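PDB 4QQB: RNA-binding protein Unr from Drosophila melanogaster, which binds RNA through its canonical cold-shock domains and regulates X-chromosome dosage compensation in both sexes, the first of these domains recognising the 3'-UTR of msl-2 transcripts. Local coordinates for residues G9-L14 with D48-E53. Residues are numbered along the deposited sequence; the frame is centred on the assembly and turned at random.
Sequences GIIEKL and DPVEFE. With nucleotides of chain A.
Asp-48 opens the pairing with its backbone: its O accepts the N-H of Ile-11 at 3.0 Å, in a nearly straight bond (170° at the hydrogen). Ile-11 CG1 runs beside the same oxygen, while the carboxylate of Asp-48 turns to a salt bridge with Lys-45. Pro-49 sits opposite Ile-10 in a non-hydrogen-bonded pair, CA to CA 4.5 Å; their side chains share one face of the sheet, where Ile-10 CD1 lies 4.4 Å from Pro-49 CB. Val-50 and Gly-9 form the hydrogen-bonded pair that follows, Val-50 N to Gly-9 O 2.7 Å and Gly-9 N to Val-50 O 2.8 Å. On the inner face Val-50 CG1, anti to its own carbonyl carbon (chi1 -73°), meets Ile-11 CD1 at 4.1 Å, the two side chains crossing at about a right angle. Beyond it, Phe-52 brings the edge of its ring to Gly-9, Phe-52 CE2 to Gly-9 N 3.5 Å; Ile-21, Leu-30 and Val-68 also pack against this ring. The N-to-C directions of the two short segments stand at 116°, and at the Asp-48 end strand 9-14 leaves its partner beyond Ile-11. There, in the classic beta bulge formed by Glu-12 and Lys-13 opposite Phe-20, extended Lys-13 gives its NZ to OP2 of G14 of chain A (2.8 Å). Such coiled antiparallel pairing of first and fourth strands belongs to the OB-fold barrel of a cold-shock domain, here bound to RNA.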
loop_
_atom_site.group_PDB
_atom_site.type_symbol
_atom_site.label_atom_id
_atom_site.label_comp_id
_atom_site.label_asym_id
_atom_site.label_seq_id
_atom_site.Cartn_x
_atom_site.Cartn_y
_atom_site.Cartn_z
ATOM N N GLY E 9 -11.184 30.018 10.006
ATOM C CA GLY E 9 -12.286 29.085 10.243
ATOM C C GLY E 9 -12.207 28.390 11.594
ATOM O O GLY E 9 -11.218 28.527 12.324
ATOM N N ILE E 10 -13.260 27.642 11.922
ATOM C CA ILE E 10 -13.338 26.900 13.181
ATOM C C ILE E 10 -13.355 25.401 12.893
ATOM O O ILE E 10 -13.985 24.959 11.927
ATOM C CB ILE E 10 -14.630 27.230 13.971
ATOM C CG1 ILE E 10 -15.020 28.714 13.850
ATOM C CG2 ILE E 10 -14.484 26.815 15.434
ATOM C CD1 ILE E 10 -14.006 29.685 14.414
ATOM N N ILE E 11 -12.693 24.626 13.751
ATOM C CA ILE E 11 -12.714 23.164 13.656
ATOM C C ILE E 11 -14.132 22.629 13.936
ATOM O O ILE E 11 -14.677 22.804 15.021
ATOM C CB ILE E 11 -11.716 22.508 14.642
ATOM C CG1 ILE E 11 -10.274 22.981 14.387
ATOM C CG2 ILE E 11 -11.793 20.987 14.563
ATOM C CD1 ILE E 11 -9.663 22.498 13.093
ATOM N N GLU E 12 -14.710 21.972 12.941
ATOM C CA GLU E 12 -16.079 21.467 12.995
ATOM C C GLU E 12 -16.161 20.017 13.475
ATOM O O GLU E 12 -17.105 19.632 14.171
ATOM C CB GLU E 12 -16.690 21.559 11.594
ATOM C CG GLU E 12 -17.877 22.494 11.457
ATOM C CD GLU E 12 -19.197 21.750 11.370
ATOM O OE1 GLU E 12 -20.050 22.159 10.546
ATOM O OE2 GLU E 12 -19.369 20.748 12.108
ATOM N N LYS E 13 -15.189 19.214 13.049
ATOM C CA LYS E 13 -15.121 17.797 13.393
ATOM C C LYS E 13 -13.722 17.270 13.126
ATOM O O LYS E 13 -13.052 17.731 12.198
ATOM C CB LYS E 13 -16.119 16.986 12.563
ATOM C CG LYS E 13 -15.963 15.484 12.753
ATOM C CD LYS E 13 -17.198 14.695 12.365
ATOM C CE LYS E 13 -17.202 13.347 13.069
ATOM N NZ LYS E 13 -18.471 12.611 12.831
ATOM N N LEU E 14 -13.301 16.292 13.930
ATOM C CA LEU E 14 -12.005 15.643 13.762
ATOM C C LEU E 14 -12.113 14.123 13.698
ATOM O O LEU E 14 -12.897 13.514 14.426
ATOM C CB LEU E 14 -11.085 16.015 14.916
ATOM C CG LEU E 14 -10.747 17.496 15.042
ATOM C CD1 LEU E 14 -9.961 17.732 16.318
ATOM C CD2 LEU E 14 -9.962 17.988 13.836
ATOM N N ASP E 48 -11.536 24.844 18.218
ATOM C CA ASP E 48 -10.296 25.600 18.030
ATOM C C ASP E 48 -10.363 26.439 16.748
ATOM O O ASP E 48 -10.858 25.974 15.723
ATOM C CB ASP E 48 -9.082 24.671 17.980
ATOM C CG ASP E 48 -8.693 24.137 19.349
ATOM O OD1 ASP E 48 -8.699 24.914 20.327
ATOM O OD2 ASP E 48 -8.360 22.938 19.449
ATOM N N PRO E 49 -9.886 27.694 16.811
ATOM C CA PRO E 49 -9.898 28.548 15.627
ATOM C C PRO E 49 -8.621 28.378 14.811
ATOM O O PRO E 49 -7.540 28.220 15.390
ATOM C CB PRO E 49 -9.980 29.952 16.225
ATOM C CG PRO E 49 -9.268 29.841 17.533
ATOM C CD PRO E 49 -9.364 28.410 17.991
ATOM N N VAL E 50 -8.749 28.418 13.483
ATOM C CA VAL E 50 -7.618 28.158 12.584
ATOM C C VAL E 50 -7.556 29.082 11.366
ATOM O O VAL E 50 -8.581 29.598 10.894
ATOM C CB VAL E 50 -7.628 26.704 12.075
ATOM C CG1 VAL E 50 -7.216 25.749 13.183
ATOM C CG2 VAL E 50 -8.999 26.329 11.525
ATOM N N GLU E 51 -6.328 29.264 10.873
ATOM C CA GLU E 51 -6.037 30.037 9.664
ATOM C C GLU E 51 -5.433 29.115 8.611
ATOM O O GLU E 51 -4.596 28.261 8.918
ATOM C CB GLU E 51 -5.062 31.174 9.974
ATOM C CG GLU E 51 -4.913 32.189 8.848
ATOM C CD GLU E 51 -4.094 33.403 9.252
ATOM O OE1 GLU E 51 -4.410 34.518 8.773
ATOM O OE2 GLU E 51 -3.143 33.243 10.051
ATOM N N PHE E 52 -5.844 29.309 7.363
ATOM C CA PHE E 52 -5.532 28.370 6.292
ATOM C C PHE E 52 -5.778 29.006 4.933
ATOM O O PHE E 52 -6.454 30.029 4.828
ATOM C CB PHE E 52 -6.446 27.151 6.414
ATOM C CG PHE E 52 -7.904 27.494 6.291
ATOM C CD1 PHE E 52 -8.517 27.561 5.049
ATOM C CD2 PHE E 52 -8.652 27.794 7.414
ATOM C CE1 PHE E 52 -9.855 27.899 4.934
ATOM C CE2 PHE E 52 -9.988 28.136 7.305
ATOM C CZ PHE E 52 -10.591 28.187 6.064
ATOM N N GLU E 53 -5.258 28.369 3.891
ATOM C CA GLU E 53 -5.551 28.765 2.521
ATOM C C GLU E 53 -6.481 27.727 1.907
ATOM O O GLU E 53 -6.198 26.531 1.970
ATOM C CB GLU E 53 -4.258 28.858 1.707
ATOM C CG GLU E 53 -4.459 29.348 0.277
ATOM C CD GLU E 53 -3.174 29.383 -0.535
ATOM O OE1 GLU E 53 -2.303 28.501 -0.345
ATOM O OE2 GLU E 53 -3.044 30.295 -1.377
ATOM P P G A 14 -18.154 9.574 11.230
ATOM O OP1 G A 14 -19.616 9.503 10.963
ATOM O OP2 G A 14 -17.668 9.946 12.586
ATOM O "O5'" G A 14 -17.479 8.189 10.831
ATOM C "C5'" G A 14 -18.278 7.078 10.403
ATOM C "C4'" G A 14 -17.638 5.786 10.841
ATOM O "O4'" G A 14 -16.604 5.440 9.892
ATOM C "C3'" G A 14 -17.019 5.797 12.238
ATOM O "O3'" G A 14 -17.645 4.900 13.177
ATOM C "C2'" G A 14 -15.499 5.759 11.996
ATOM O "O2'" G A 14 -14.771 4.886 12.834
ATOM C "C1'" G A 14 -15.368 5.273 10.550
ATOM N N9 G A 14 -14.356 5.980 9.769
ATOM C C8 G A 14 -14.268 7.337 9.571
ATOM N N7 G A 14 -13.276 7.678 8.794
ATOM C C5 G A 14 -12.685 6.473 8.440
ATOM C C6 G A 14 -11.569 6.207 7.605
ATOM O O6 G A 14 -10.854 7.011 6.993
ATOM N N1 G A 14 -11.306 4.843 7.520
ATOM C C2 G A 14 -12.028 3.859 8.152
ATOM N N2 G A 14 -11.621 2.598 7.945
ATOM N N3 G A 14 -13.074 4.094 8.929
ATOM C C4 G A 14 -13.344 5.414 9.028
#